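Local coordinates for protein alpha-11 giardin (Giardia intestinalis, PDB 2II2) that binds calcium and, as an annexin, probably associates with acidic phospholipid membranes in a calcium-dependent way and takes part in the parasite's cytoskeleton and attachment, at residues Lys164-Asp169 / Glu176-Leu181; Gly7-Glu12 / Lys38-Gln43; Asp93-His98 / Asp249-Glu254. One frame throughout, in Å; residues are numbered along the deposited sequence.

Contact 1 (Lys164-Asp169 / Glu176-Leu181); sequences KHNLID and EAVVRL
With CG2 anti to the carbonyl carbon and CG1 anti to the backbone N (chi1 170°), V178 sets CG2 against N166 of helix 156-169 and leaves CG1 beside L167; N166 has swung its own CG back beside its backbone N (chi1 -77°). The two side chains run antiparallel, side by side, and the touch falls on the aliphatic root of the asparagine: V178 CG2 lies 3.5 Å from N166 CB and 3.9 Å from N166 CG. The amide end is engaged by polar partners, N166 OD1 accepting from the backbone N of D174 and N166 ND2 donating to the carbonyl of V162, which fixes its rotation, satisfies a buried polar group and ties the linker at D174 to helix 156-169. The other methyl, V178 CG1, meets L167 CD2 more loosely at 4.5 Å. At this helix end K164 O takes the usual i+4 bond from I168 N and a pi-type i+5 bond from D169 N, while K164 NZ forms a salt bridge to the syn lone pair of D169 OD2 (2.8 Å). Around this helix-turn-helix corner of the annexin fold, L222 of helix 216-230 also touches V178, helix 137-147 packs against V179 and R180, and helix 187-201 meets K164 and I168.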
ATOM      1  N   LYS A 164       7.628  17.103 -18.468  1.00  8.78           N
ATOM      2  CA  LYS A 164       8.794  16.852 -19.308  1.00  9.85           C
ATOM      3  C   LYS A 164       9.963  17.691 -18.821  1.00  9.74           C
ATOM      4  O   LYS A 164      11.091  17.204 -18.695  1.00 10.55           O
ATOM      5  CB  LYS A 164       8.487  17.185 -20.778  1.00  9.23           C
ATOM      6  CG  LYS A 164       9.708  17.149 -21.723  1.00  9.97           C
ATOM      7  CD  LYS A 164       9.269  17.433 -23.156  1.00 10.55           C
ATOM      8  CE  LYS A 164      10.428  17.344 -24.128  1.00 12.90           C
ATOM      9  NZ  LYS A 164      11.313  18.511 -23.987  1.00 14.44           N
ATOM     10  N   HIS A 165       9.711  18.962 -18.546  1.00 10.10           N
ATOM     11  CA  HIS A 165      10.797  19.840 -18.151  1.00 10.53           C
ATOM     12  C   HIS A 165      11.484  19.362 -16.876  1.00 10.09           C
ATOM     13  O   HIS A 165      12.708  19.279 -16.799  1.00 10.58           O
ATOM     14  CB  HIS A 165      10.297  21.251 -17.951  1.00 11.96           C
ATOM     15  CG  HIS A 165      11.382  22.197 -17.596  1.00 15.15           C
ATOM     16  ND1 HIS A 165      12.330  22.600 -18.508  1.00 17.98           N
ATOM     17  CD2 HIS A 165      11.718  22.764 -16.417  1.00 18.18           C
ATOM     18  CE1 HIS A 165      13.193  23.403 -17.910  1.00 18.35           C
ATOM     19  NE2 HIS A 165      12.843  23.523 -16.642  1.00 19.41           N
ATOM     20  N   ASN A 166      10.671  19.055 -15.872  1.00  8.34           N
ATOM     21  CA  ASN A 166      11.229  18.668 -14.590  1.00  8.63           C
ATOM     22  C   ASN A 166      11.790  17.269 -14.571  1.00  9.09           C
ATOM     23  O   ASN A 166      12.863  17.051 -14.003  1.00  9.44           O
ATOM     24  CB  ASN A 166      10.181  18.812 -13.499  1.00  9.56           C
ATOM     25  CG  ASN A 166       9.977  20.253 -13.079  1.00 10.05           C
ATOM     26  OD1 ASN A 166      10.830  20.823 -12.389  1.00 10.89           O
ATOM     27  ND2 ASN A 166       8.873  20.863 -13.505  1.00 11.49           N
ATOM     28  N   LEU A 167      11.122  16.332 -15.234  1.00  8.52           N
ATOM     29  CA  LEU A 167      11.582  14.938 -15.180  1.00  8.70           C
ATOM     30  C   LEU A 167      12.716  14.624 -16.126  1.00  8.60           C
ATOM     31  O   LEU A 167      13.521  13.750 -15.835  1.00 10.29           O
ATOM     32  CB  LEU A 167      10.433  13.940 -15.417  1.00  9.21           C
ATOM     33  CG  LEU A 167       9.310  13.987 -14.385  1.00  8.94           C
ATOM     34  CD1 LEU A 167       8.160  13.094 -14.808  1.00  9.75           C
ATOM     35  CD2 LEU A 167       9.783  13.586 -13.000  1.00  9.92           C
ATOM     36  N   ILE A 168      12.758  15.311 -17.265  1.00  9.77           N
ATOM     37  CA  ILE A 168      13.726  14.964 -18.290  1.00  9.95           C
ATOM     38  C   ILE A 168      14.765  16.054 -18.526  1.00 10.23           C
ATOM     39  O   ILE A 168      15.955  15.750 -18.554  1.00 11.65           O
ATOM     40  CB  ILE A 168      13.047  14.575 -19.621  1.00 10.27           C
ATOM     41  CG1 ILE A 168      12.069  13.414 -19.398  1.00 11.03           C
ATOM     42  CG2 ILE A 168      14.124  14.178 -20.653  1.00 11.88           C
ATOM     43  CD1 ILE A 168      11.314  12.970 -20.614  1.00 11.25           C
ATOM     44  N   ASP A 169      14.323  17.300 -18.679  1.00 10.82           N
ATOM     45  CA  ASP A 169      15.186  18.349 -19.222  1.00 11.91           C
ATOM     46  C   ASP A 169      16.027  19.115 -18.209  1.00 11.45           C
ATOM     47  O   ASP A 169      17.182  19.456 -18.503  1.00 12.33           O
ATOM     48  CB  ASP A 169      14.358  19.304 -20.073  1.00 12.38           C
ATOM     49  CG  ASP A 169      13.640  18.588 -21.220  1.00 13.77           C
ATOM     50  OD1 ASP A 169      14.149  17.570 -21.746  1.00 15.55           O
ATOM     51  OD2 ASP A 169      12.567  19.060 -21.584  1.00 15.38           O
ATOM     52  N   GLU A 176       8.687  19.900  -5.462  1.00  9.21           N
ATOM     53  CA  GLU A 176       7.390  20.355  -4.981  1.00  9.19           C
ATOM     54  C   GLU A 176       6.419  20.569  -6.141  1.00  8.66           C
ATOM     55  O   GLU A 176       5.276  20.137  -6.070  1.00  9.61           O
ATOM     56  CB  GLU A 176       7.520  21.629  -4.164  1.00 10.34           C
ATOM     57  CG  GLU A 176       6.180  22.180  -3.722  1.00 11.81           C
ATOM     58  CD  GLU A 176       6.290  23.385  -2.801  1.00 11.93           C
ATOM     59  OE1 GLU A 176       7.416  23.826  -2.497  1.00 15.01           O
ATOM     60  OE2 GLU A 176       5.226  23.895  -2.407  1.00 14.31           O
ATOM     61  N   ALA A 177       6.886  21.193  -7.220  1.00  9.10           N
ATOM     62  CA  ALA A 177       6.011  21.452  -8.369  1.00  8.70           C
ATOM     63  C   ALA A 177       5.523  20.131  -8.983  1.00  8.10           C
ATOM     64  O   ALA A 177       4.370  20.025  -9.403  1.00  7.94           O
ATOM     65  CB  ALA A 177       6.710  22.328  -9.409  1.00  9.81           C
ATOM     66  N   VAL A 178       6.411  19.130  -9.069  1.00  8.51           N
ATOM     67  CA  VAL A 178       6.024  17.855  -9.659  1.00  7.91           C
ATOM     68  C   VAL A 178       4.991  17.161  -8.792  1.00  8.06           C
ATOM     69  O   VAL A 178       3.979  16.691  -9.298  1.00  7.78           O
ATOM     70  CB  VAL A 178       7.265  16.959  -9.876  1.00  8.27           C
ATOM     71  CG1 VAL A 178       6.842  15.534 -10.259  1.00  9.51           C
ATOM     72  CG2 VAL A 178       8.151  17.557 -10.947  1.00 10.18           C
ATOM     73  N   VAL A 179       5.251  17.098  -7.489  1.00  7.83           N
ATOM     74  CA  VAL A 179       4.342  16.450  -6.578  1.00  7.21           C
ATOM     75  C   VAL A 179       2.997  17.181  -6.597  1.00  7.39           C
ATOM     76  O   VAL A 179       1.932  16.545  -6.677  1.00  7.70           O
ATOM     77  CB  VAL A 179       4.926  16.402  -5.151  1.00  7.20           C
ATOM     78  CG1 VAL A 179       3.863  15.914  -4.181  1.00  9.06           C
ATOM     79  CG2 VAL A 179       6.114  15.482  -5.124  1.00  7.43           C
ATOM     80  N   ARG A 180       3.008  18.512  -6.512  1.00  7.20           N
ATOM     81  CA  ARG A 180       1.763  19.261  -6.489  1.00  8.00           C
ATOM     82  C   ARG A 180       0.961  18.986  -7.741  1.00  8.01           C
ATOM     83  O   ARG A 180      -0.258  18.764  -7.651  1.00  8.24           O
ATOM     84  CB  ARG A 180       2.053  20.743  -6.361  1.00  9.78           C
ATOM     85  CG  ARG A 180       0.846  21.603  -6.285  1.00 13.24           C
ATOM     86  CD  ARG A 180       1.271  23.033  -5.989  1.00 15.45           C
ATOM     87  NE  ARG A 180       2.092  23.134  -4.779  1.00 18.72           N
ATOM     88  CZ  ARG A 180       1.604  23.186  -3.539  1.00 19.86           C
ATOM     89  NH1 ARG A 180       0.295  23.125  -3.308  1.00 22.77           N
ATOM     90  NH2 ARG A 180       2.432  23.283  -2.515  1.00 19.18           N
ATOM     91  N   LEU A 181       1.637  19.009  -8.901  1.00  7.71           N
ATOM     92  CA  LEU A 181       0.919  18.739 -10.158  1.00  7.89           C
ATOM     93  C   LEU A 181       0.191  17.404 -10.123  1.00  8.16           C
ATOM     94  O   LEU A 181      -1.024  17.329 -10.402  1.00  8.52           O
ATOM     95  CB  LEU A 181       1.868  18.830 -11.339  1.00  8.48           C
ATOM     96  CG  LEU A 181       1.286  18.773 -12.760  1.00  9.05           C
ATOM     97  CD1 LEU A 181       2.282  19.381 -13.718  1.00 10.54           C
ATOM     98  CD2 LEU A 181       0.953  17.347 -13.201  1.00 10.13           C
TER

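Contact 2 (Gly7-Glu12 / Lys38-Gln43); sequences GDAIPE and KELRTQ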
ATOM      1  N   GLY A   7     -20.154 -19.912  15.792  1.00 16.17           N
ATOM      2  CA  GLY A   7     -20.021 -20.749  16.975  1.00 15.78           C
ATOM      3  C   GLY A   7     -19.055 -21.901  16.837  1.00 15.22           C
ATOM      4  O   GLY A   7     -18.355 -22.213  17.786  1.00 16.33           O
ATOM      5  N   ASP A   8     -19.043 -22.554  15.673  1.00 14.42           N
ATOM      6  CA  ASP A   8     -18.088 -23.630  15.426  1.00 13.27           C
ATOM      7  C   ASP A   8     -16.739 -23.085  14.990  1.00 11.95           C
ATOM      8  O   ASP A   8     -15.691 -23.644  15.301  1.00 12.71           O
ATOM      9  CB  ASP A   8     -18.607 -24.616  14.389  1.00 14.81           C
ATOM     10  CG  ASP A   8     -19.875 -25.305  14.838  1.00 18.32           C
ATOM     11  OD1 ASP A   8     -19.946 -25.715  16.021  1.00 20.58           O
ATOM     12  OD2 ASP A   8     -20.807 -25.411  14.008  1.00 22.13           O
ATOM     13  N   ALA A   9     -16.774 -21.980  14.261  1.00 12.02           N
ATOM     14  CA  ALA A   9     -15.553 -21.415  13.730  1.00 11.28           C
ATOM     15  C   ALA A   9     -14.616 -20.853  14.796  1.00 10.94           C
ATOM     16  O   ALA A   9     -13.412 -20.897  14.618  1.00 10.84           O
ATOM     17  CB  ALA A   9     -15.896 -20.362  12.723  1.00 12.09           C
ATOM     18  N   ILE A  10     -15.158 -20.363  15.911  1.00 11.44           N
ATOM     19  CA  ILE A  10     -14.327 -19.806  16.982  1.00 11.66           C
ATOM     20  C   ILE A  10     -13.388 -20.846  17.603  1.00 11.42           C
ATOM     21  O   ILE A  10     -12.176 -20.639  17.612  1.00 10.93           O
ATOM     22  CB  ILE A  10     -15.205 -19.086  18.023  1.00 11.42           C
ATOM     23  CG1 ILE A  10     -15.682 -17.760  17.428  1.00 12.93           C
ATOM     24  CG2 ILE A  10     -14.471 -18.813  19.300  1.00 12.00           C
ATOM     25  CD1 ILE A  10     -16.853 -17.161  18.117  1.00 14.61           C
ATOM     26  N   PRO A  11     -13.937 -21.971  18.102  1.00 11.50           N
ATOM     27  CA  PRO A  11     -13.011 -23.000  18.593  1.00 11.59           C
ATOM     28  C   PRO A  11     -12.091 -23.561  17.496  1.00 10.40           C
ATOM     29  O   PRO A  11     -10.952 -23.947  17.765  1.00 11.59           O
ATOM     30  CB  PRO A  11     -13.950 -24.086  19.173  1.00 11.44           C
ATOM     31  CG  PRO A  11     -15.273 -23.777  18.680  1.00 13.54           C
ATOM     32  CD  PRO A  11     -15.349 -22.332  18.330  1.00 12.26           C
ATOM     33  N   GLU A  12     -12.604 -23.628  16.271  1.00 10.40           N
ATOM     34  CA  GLU A  12     -11.813 -24.114  15.133  1.00 10.91           C
ATOM     35  C   GLU A  12     -10.545 -23.281  14.948  1.00  9.68           C
ATOM     36  O   GLU A  12      -9.428 -23.826  14.879  1.00 10.42           O
ATOM     37  CB  GLU A  12     -12.664 -24.096  13.860  1.00 11.10           C
ATOM     38  CG  GLU A  12     -11.948 -24.591  12.608  1.00 12.59           C
ATOM     39  CD  GLU A  12     -12.780 -24.464  11.352  1.00 13.03           C
ATOM     40  OE1 GLU A  12     -13.832 -23.787  11.352  1.00 13.73           O
ATOM     41  OE2 GLU A  12     -12.352 -25.042  10.332  1.00 15.91           O
ATOM     42  N   LYS A  38     -14.939  -9.123  10.627  1.00 11.53           N
ATOM     43  CA  LYS A  38     -15.144  -8.193  11.741  1.00 12.67           C
ATOM     44  C   LYS A  38     -16.073  -8.824  12.785  1.00 12.57           C
ATOM     45  O   LYS A  38     -15.793  -8.828  13.999  1.00 12.13           O
ATOM     46  CB  LYS A  38     -15.729  -6.874  11.217  1.00 12.76           C
ATOM     47  CG  LYS A  38     -15.880  -5.764  12.266  1.00 15.11           C
ATOM     48  CD  LYS A  38     -16.566  -4.523  11.655  1.00 16.83           C
ATOM     49  CE  LYS A  38     -16.638  -3.388  12.669  1.00 21.06           C
ATOM     50  NZ  LYS A  38     -17.251  -2.176  12.086  1.00 24.17           N
ATOM     51  N   GLU A  39     -17.178  -9.386  12.307  1.00 12.39           N
ATOM     52  CA  GLU A  39     -18.116 -10.087  13.209  1.00 13.45           C
ATOM     53  C   GLU A  39     -17.461 -11.257  13.936  1.00 11.84           C
ATOM     54  O   GLU A  39     -17.681 -11.461  15.132  1.00 12.79           O
ATOM     55  CB  GLU A  39     -19.348 -10.575  12.448  1.00 13.69           C
ATOM     56  CG  GLU A  39     -20.268  -9.441  12.020  1.00 16.55           C
ATOM     57  CD  GLU A  39     -21.544  -9.900  11.315  1.00 17.99           C
ATOM     58  OE1 GLU A  39     -21.611 -11.037  10.776  1.00 21.84           O
ATOM     59  OE2 GLU A  39     -22.507  -9.104  11.303  1.00 22.08           O
ATOM     60  N   LEU A  40     -16.657 -12.030  13.213  1.00 11.01           N
ATOM     61  CA  LEU A  40     -15.990 -13.172  13.798  1.00 10.30           C
ATOM     62  C   LEU A  40     -15.039 -12.703  14.905  1.00  9.93           C
ATOM     63  O   LEU A  40     -15.006 -13.293  15.982  1.00  9.77           O
ATOM     64  CB  LEU A  40     -15.263 -13.949  12.716  1.00 11.13           C
ATOM     65  CG  LEU A  40     -14.649 -15.282  13.113  1.00 12.47           C
ATOM     66  CD1 LEU A  40     -14.583 -16.164  11.869  1.00 14.59           C
ATOM     67  CD2 LEU A  40     -13.246 -15.112  13.698  1.00 15.81           C
ATOM     68  N   ARG A  41     -14.273 -11.644  14.658  1.00  9.63           N
ATOM     69  CA  ARG A  41     -13.363 -11.166  15.719  1.00  9.60           C
ATOM     70  C   ARG A  41     -14.138 -10.737  16.963  1.00 10.83           C
ATOM     71  O   ARG A  41     -13.731 -10.993  18.089  1.00 10.98           O
ATOM     72  CB  ARG A  41     -12.463 -10.018  15.218  1.00  9.98           C
ATOM     73  CG  ARG A  41     -11.486 -10.440  14.163  1.00  9.49           C
ATOM     74  CD  ARG A  41     -10.492  -9.361  13.877  1.00 12.14           C
ATOM     75  NE  ARG A  41     -11.072  -8.185  13.254  1.00 13.36           N
ATOM     76  CZ  ARG A  41     -11.060  -6.956  13.764  1.00 14.18           C
ATOM     77  NH1 ARG A  41     -10.526  -6.704  14.952  1.00 16.57           N
ATOM     78  NH2 ARG A  41     -11.560  -5.965  13.056  1.00 15.19           N
ATOM     79  N   THR A  42     -15.267 -10.082  16.755  1.00 10.67           N
ATOM     80  CA  THR A  42     -16.083  -9.642  17.889  1.00 11.44           C
ATOM     81  C   THR A  42     -16.579 -10.802  18.727  1.00 11.22           C
ATOM     82  O   THR A  42     -16.429 -10.824  19.949  1.00 11.69           O
ATOM     83  CB  THR A  42     -17.270  -8.790  17.404  1.00 12.31           C
ATOM     84  OG1 THR A  42     -16.745  -7.631  16.752  1.00 13.96           O
ATOM     85  CG2 THR A  42     -18.198  -8.342  18.566  1.00 13.49           C
ATOM     86  N   GLN A  43     -17.107 -11.804  18.052  1.00 10.90           N
ATOM     87  CA  GLN A  43     -17.619 -12.975  18.742  1.00 12.27           C
ATOM     88  C   GLN A  43     -16.484 -13.785  19.367  1.00 11.20           C
ATOM     89  O   GLN A  43     -16.645 -14.356  20.449  1.00 11.99           O
ATOM     90  CB  GLN A  43     -18.432 -13.862  17.794  1.00 11.96           C
ATOM     91  CG  GLN A  43     -19.801 -13.307  17.385  1.00 16.77           C
ATOM     92  CD  GLN A  43     -20.818 -14.404  17.020  1.00 17.71           C
ATOM     93  OE1 GLN A  43     -21.829 -14.127  16.374  1.00 25.17           O
ATOM     94  NE2 GLN A  43     -20.556 -15.636  17.440  1.00 21.77           N
TER
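I10 and Q43 make the closer of two meetings between the start of helix 9-18 and helix 34-48, a van der Waals contact of a methyl with both backbone and side chain. The isoleucine touches with its terminal methyl: I10 CD1 comes to 3.6 Å from the backbone carbon Q43 C and 3.7 Å from Q43 CB. Q43 turns its CG beside its own backbone N (chi1 -72°) and continues extended, which carries the amide alongside I10, with Q43 NE2 4.1 Å from I10 CD1. The apolar pair is looser, A9 CB facing L40 CD1 at 4.5 Å; the branched end of the leucine leans closer to the alanine than the direction of its first bond would suggest. Shared aromatic neighbours complete this apolar layer, since F28 and W32 each touch both A9 and L40, and F44 packs on I10. Among the polar interactions, E12 forms a salt bridge through OE2 with R31, and E39 OE1 bonds to the hydroxyl of Y6. The whole belongs to the all-helical annexin fold: its N-terminal helix 9-18 packs here on helix 34-48, the third in the chain, with F28 of helix 22-29 and W32 of the following loop touching both.

Contact 3 (Asp93-His98 / Asp249-Glu254); sequences DFRAIH and DDMAYE
A single water grips two carboxylates at once, donating to D93 OD2 at 2.8 Å and to E254 OE2 at 2.8 Å. It thereby joins two acidic groups whose nearest oxygens, D93 OD2 and E254 OE2, stand 4.3 Å apart without touching. D93 has a second task. As the N-cap of helix 94-102 it turns its other oxygen inward, and D93 OD1 accepts a weak capping bond from A96 N at 3.2 Å, with an N-H...O angle of 158°. One carboxylate therefore serves its own helix with one oxygen and, through the water, E254 of helix 249-263 with the other. A second, direct contact joins R95 and M251. The R95 chain runs extended from CG to NE and meets M251 at about a right angle, and M251, bent at its last torsion (chi3 65°), lays its methyl over one face of the guanidinium, M251 CE being 3.7 Å from R95 NH1 and 4.1 Å from R95 CZ. Further along helix 249-263, Q255 and R258 also touch R95, while T246 flanks M251. The case shows how two helix starts can meet through few direct atoms: the two hydrogens donated by the water would partly offset the like charges of D93 and E254, and the closeness of these acids might raise the pKa of one of them.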
ATOM      1  N   ASP A  93       9.884   5.219   7.153  1.00  8.29           N
ATOM      2  CA  ASP A  93       9.752   4.292   6.026  1.00  8.16           C
ATOM      3  C   ASP A  93       8.760   4.937   5.065  1.00  7.27           C
ATOM      4  O   ASP A  93       7.512   4.809   5.202  1.00  7.83           O
ATOM      5  CB  ASP A  93       9.214   2.946   6.507  1.00  8.23           C
ATOM      6  CG  ASP A  93       9.008   1.946   5.382  1.00  8.46           C
ATOM      7  OD1 ASP A  93       9.141   2.350   4.212  1.00  9.61           O
ATOM      8  OD2 ASP A  93       8.702   0.773   5.658  1.00  9.59           O
ATOM      9  N   PHE A  94       9.291   5.710   4.118  1.00  7.47           N
ATOM     10  CA  PHE A  94       8.426   6.378   3.173  1.00  7.19           C
ATOM     11  C   PHE A  94       7.620   5.399   2.332  1.00  7.13           C
ATOM     12  O   PHE A  94       6.512   5.740   1.894  1.00  7.28           O
ATOM     13  CB  PHE A  94       9.214   7.319   2.259  1.00  7.73           C
ATOM     14  CG  PHE A  94       9.617   8.593   2.927  1.00  8.21           C
ATOM     15  CD1 PHE A  94      10.954   8.895   3.087  1.00 11.38           C
ATOM     16  CD2 PHE A  94       8.669   9.495   3.398  1.00  9.56           C
ATOM     17  CE1 PHE A  94      11.359  10.099   3.693  1.00 12.97           C
ATOM     18  CE2 PHE A  94       9.064  10.699   4.016  1.00 11.61           C
ATOM     19  CZ  PHE A  94      10.407  10.993   4.156  1.00 12.26           C
ATOM     20  N   ARG A  95       8.161   4.214   2.055  1.00  7.14           N
ATOM     21  CA  ARG A  95       7.388   3.284   1.226  1.00  7.46           C
ATOM     22  C   ARG A  95       6.032   2.998   1.899  1.00  6.74           C
ATOM     23  O   ARG A  95       4.993   2.998   1.246  1.00  7.88           O
ATOM     24  CB  ARG A  95       8.135   1.979   0.991  1.00  7.27           C
ATOM     25  CG  ARG A  95       9.370   2.118   0.142  1.00  8.56           C
ATOM     26  CD  ARG A  95       9.930   0.745  -0.182  1.00 10.49           C
ATOM     27  NE  ARG A  95      11.011   0.817  -1.153  1.00 10.47           N
ATOM     28  CZ  ARG A  95      12.269   1.157  -0.868  1.00 10.76           C
ATOM     29  NH1 ARG A  95      12.634   1.428   0.381  1.00 11.93           N
ATOM     30  NH2 ARG A  95      13.185   1.208  -1.834  1.00 14.25           N
ATOM     31  N   ALA A  96       6.081   2.759   3.211  1.00  7.20           N
ATOM     32  CA  ALA A  96       4.880   2.409   3.966  1.00  7.04           C
ATOM     33  C   ALA A  96       3.942   3.616   4.111  1.00  6.90           C
ATOM     34  O   ALA A  96       2.715   3.497   3.978  1.00  7.55           O
ATOM     35  CB  ALA A  96       5.236   1.855   5.334  1.00  7.35           C
ATOM     36  N   ILE A  97       4.504   4.799   4.403  1.00  6.81           N
ATOM     37  CA  ILE A  97       3.654   5.994   4.507  1.00  6.71           C
ATOM     38  C   ILE A  97       2.967   6.275   3.170  1.00  6.56           C
ATOM     39  O   ILE A  97       1.766   6.557   3.120  1.00  7.29           O
ATOM     40  CB  ILE A  97       4.473   7.238   4.971  1.00  6.67           C
ATOM     41  CG1 ILE A  97       5.158   6.968   6.324  1.00  8.20           C
ATOM     42  CG2 ILE A  97       3.548   8.436   5.058  1.00  7.60           C
ATOM     43  CD1 ILE A  97       6.282   7.954   6.653  1.00  8.82           C
ATOM     44  N   HIS A  98       3.727   6.185   2.089  1.00  6.80           N
ATOM     45  CA  HIS A  98       3.189   6.417   0.768  1.00  6.78           C
ATOM     46  C   HIS A  98       2.056   5.466   0.438  1.00  6.83           C
ATOM     47  O   HIS A  98       1.015   5.865  -0.094  1.00  7.96           O
ATOM     48  CB  HIS A  98       4.286   6.280  -0.289  1.00  7.10           C
ATOM     49  CG  HIS A  98       5.249   7.413  -0.299  1.00  6.07           C
ATOM     50  ND1 HIS A  98       6.448   7.335  -0.965  1.00  6.82           N
ATOM     51  CD2 HIS A  98       5.211   8.634   0.284  1.00  7.37           C
ATOM     52  CE1 HIS A  98       7.109   8.465  -0.791  1.00  7.10           C
ATOM     53  NE2 HIS A  98       6.367   9.282  -0.059  1.00  6.97           N
ATOM     54  N   ASP A 249      15.030 -10.120   0.177  1.00 10.34           N
ATOM     55  CA  ASP A 249      13.799 -10.831   0.542  1.00 10.26           C
ATOM     56  C   ASP A 249      13.066 -10.208   1.726  1.00 10.25           C
ATOM     57  O   ASP A 249      11.843 -10.108   1.722  1.00 10.49           O
ATOM     58  CB  ASP A 249      14.069 -12.305   0.864  1.00 11.69           C
ATOM     59  CG  ASP A 249      14.124 -13.205  -0.366  1.00 12.57           C
ATOM     60  OD1 ASP A 249      13.953 -12.718  -1.504  1.00 13.67           O
ATOM     61  OD2 ASP A 249      14.302 -14.431  -0.167  1.00 15.02           O
ATOM     62  N   ASP A 250      13.793  -9.784   2.748  1.00 10.39           N
ATOM     63  CA  ASP A 250      13.104  -9.230   3.905  1.00 10.31           C
ATOM     64  C   ASP A 250      12.247  -8.060   3.473  1.00  9.39           C
ATOM     65  O   ASP A 250      11.043  -7.939   3.840  1.00 10.35           O
ATOM     66  CB  ASP A 250      14.108  -8.804   4.970  1.00 11.66           C
ATOM     67  CG  ASP A 250      14.690  -9.968   5.729  1.00 13.76           C
ATOM     68  OD1 ASP A 250      14.268 -11.121   5.552  1.00 16.32           O
ATOM     69  OD2 ASP A 250      15.609  -9.723   6.523  1.00 18.49           O
ATOM     70  N   MET A 251      12.830  -7.193   2.645  1.00  9.00           N
ATOM     71  CA  MET A 251      12.064  -6.029   2.165  1.00  8.67           C
ATOM     72  C   MET A 251      10.937  -6.410   1.193  1.00  7.69           C
ATOM     73  O   MET A 251       9.820  -5.892   1.289  1.00  8.00           O
ATOM     74  CB  MET A 251      12.989  -5.004   1.513  1.00  8.66           C
ATOM     75  CG  MET A 251      14.007  -4.439   2.491  1.00 10.23           C
ATOM     76  SD  MET A 251      15.146  -3.264   1.720  1.00 13.04           S
ATOM     77  CE  MET A 251      13.996  -1.938   1.264  1.00 14.44           C
ATOM     78  N   ALA A 252      11.240  -7.303   0.250  1.00  7.36           N
ATOM     79  CA  ALA A 252      10.229  -7.674  -0.742  1.00  7.22           C
ATOM     80  C   ALA A 252       9.004  -8.286  -0.041  1.00  6.58           C
ATOM     81  O   ALA A 252       7.860  -7.962  -0.376  1.00  6.30           O
ATOM     82  CB  ALA A 252      10.807  -8.678  -1.691  1.00  7.49           C
ATOM     83  N   TYR A 253       9.235  -9.168   0.927  1.00  6.97           N
ATOM     84  CA  TYR A 253       8.134  -9.831   1.590  1.00  6.80           C
ATOM     85  C   TYR A 253       7.391  -8.878   2.520  1.00  7.29           C
ATOM     86  O   TYR A 253       6.151  -8.923   2.599  1.00  7.58           O
ATOM     87  CB  TYR A 253       8.619 -11.042   2.397  1.00  8.04           C
ATOM     88  CG  TYR A 253       8.923 -12.281   1.591  1.00  8.61           C
ATOM     89  CD1 TYR A 253      10.043 -12.321   0.739  1.00  9.44           C
ATOM     90  CD2 TYR A 253       8.138 -13.438   1.727  1.00  9.79           C
ATOM     91  CE1 TYR A 253      10.351 -13.467   0.012  1.00 10.81           C
ATOM     92  CE2 TYR A 253       8.461 -14.613   0.991  1.00 10.64           C
ATOM     93  CZ  TYR A 253       9.576 -14.602   0.164  1.00 10.93           C
ATOM     94  OH  TYR A 253       9.881 -15.727  -0.559  1.00 13.11           O
ATOM     95  N   GLU A 254       8.143  -8.003   3.191  1.00  7.11           N
ATOM     96  CA  GLU A 254       7.523  -6.978   4.024  1.00  8.80           C
ATOM     97  C   GLU A 254       6.560  -6.108   3.224  1.00  7.35           C
ATOM     98  O   GLU A 254       5.419  -5.858   3.639  1.00  8.17           O
ATOM     99  CB  GLU A 254       8.627  -6.122   4.627  1.00  9.91           C
ATOM    100  CG  GLU A 254       8.227  -4.941   5.405  1.00 12.49           C
ATOM    101  CD  GLU A 254       9.414  -4.051   5.742  1.00 14.51           C
ATOM    102  OE1 GLU A 254      10.441  -4.050   5.005  1.00 13.98           O
ATOM    103  OE2 GLU A 254       9.301  -3.321   6.748  1.00 17.74           O
TER
HETATM  104  O   HOH W   1      10.716  -0.969   6.534  1.00 14.70           O

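Overall arrangement
The three contacts sample an almost wholly helical chain at different ranges. Contacts 1 and 2 are local in sequence, 7 and 26 residues apart at their closest ends, and lie on opposite sides of the chain's centre, their own centres 51 Å apart. Contact 3, near the middle, joins residues 151 apart; its loop of chain encloses contact 1 in sequence, while contact 2 is complete before it begins. Its nearest atoms are about 8 Å from those of contact 1 and about 19 Å from those of contact 2. Contact 3 also lies near a calcium site: the side chain of E254 is about 11 Å from that of E66, a calcium ligand in another crystal structure of this protein, although no calcium is bound here.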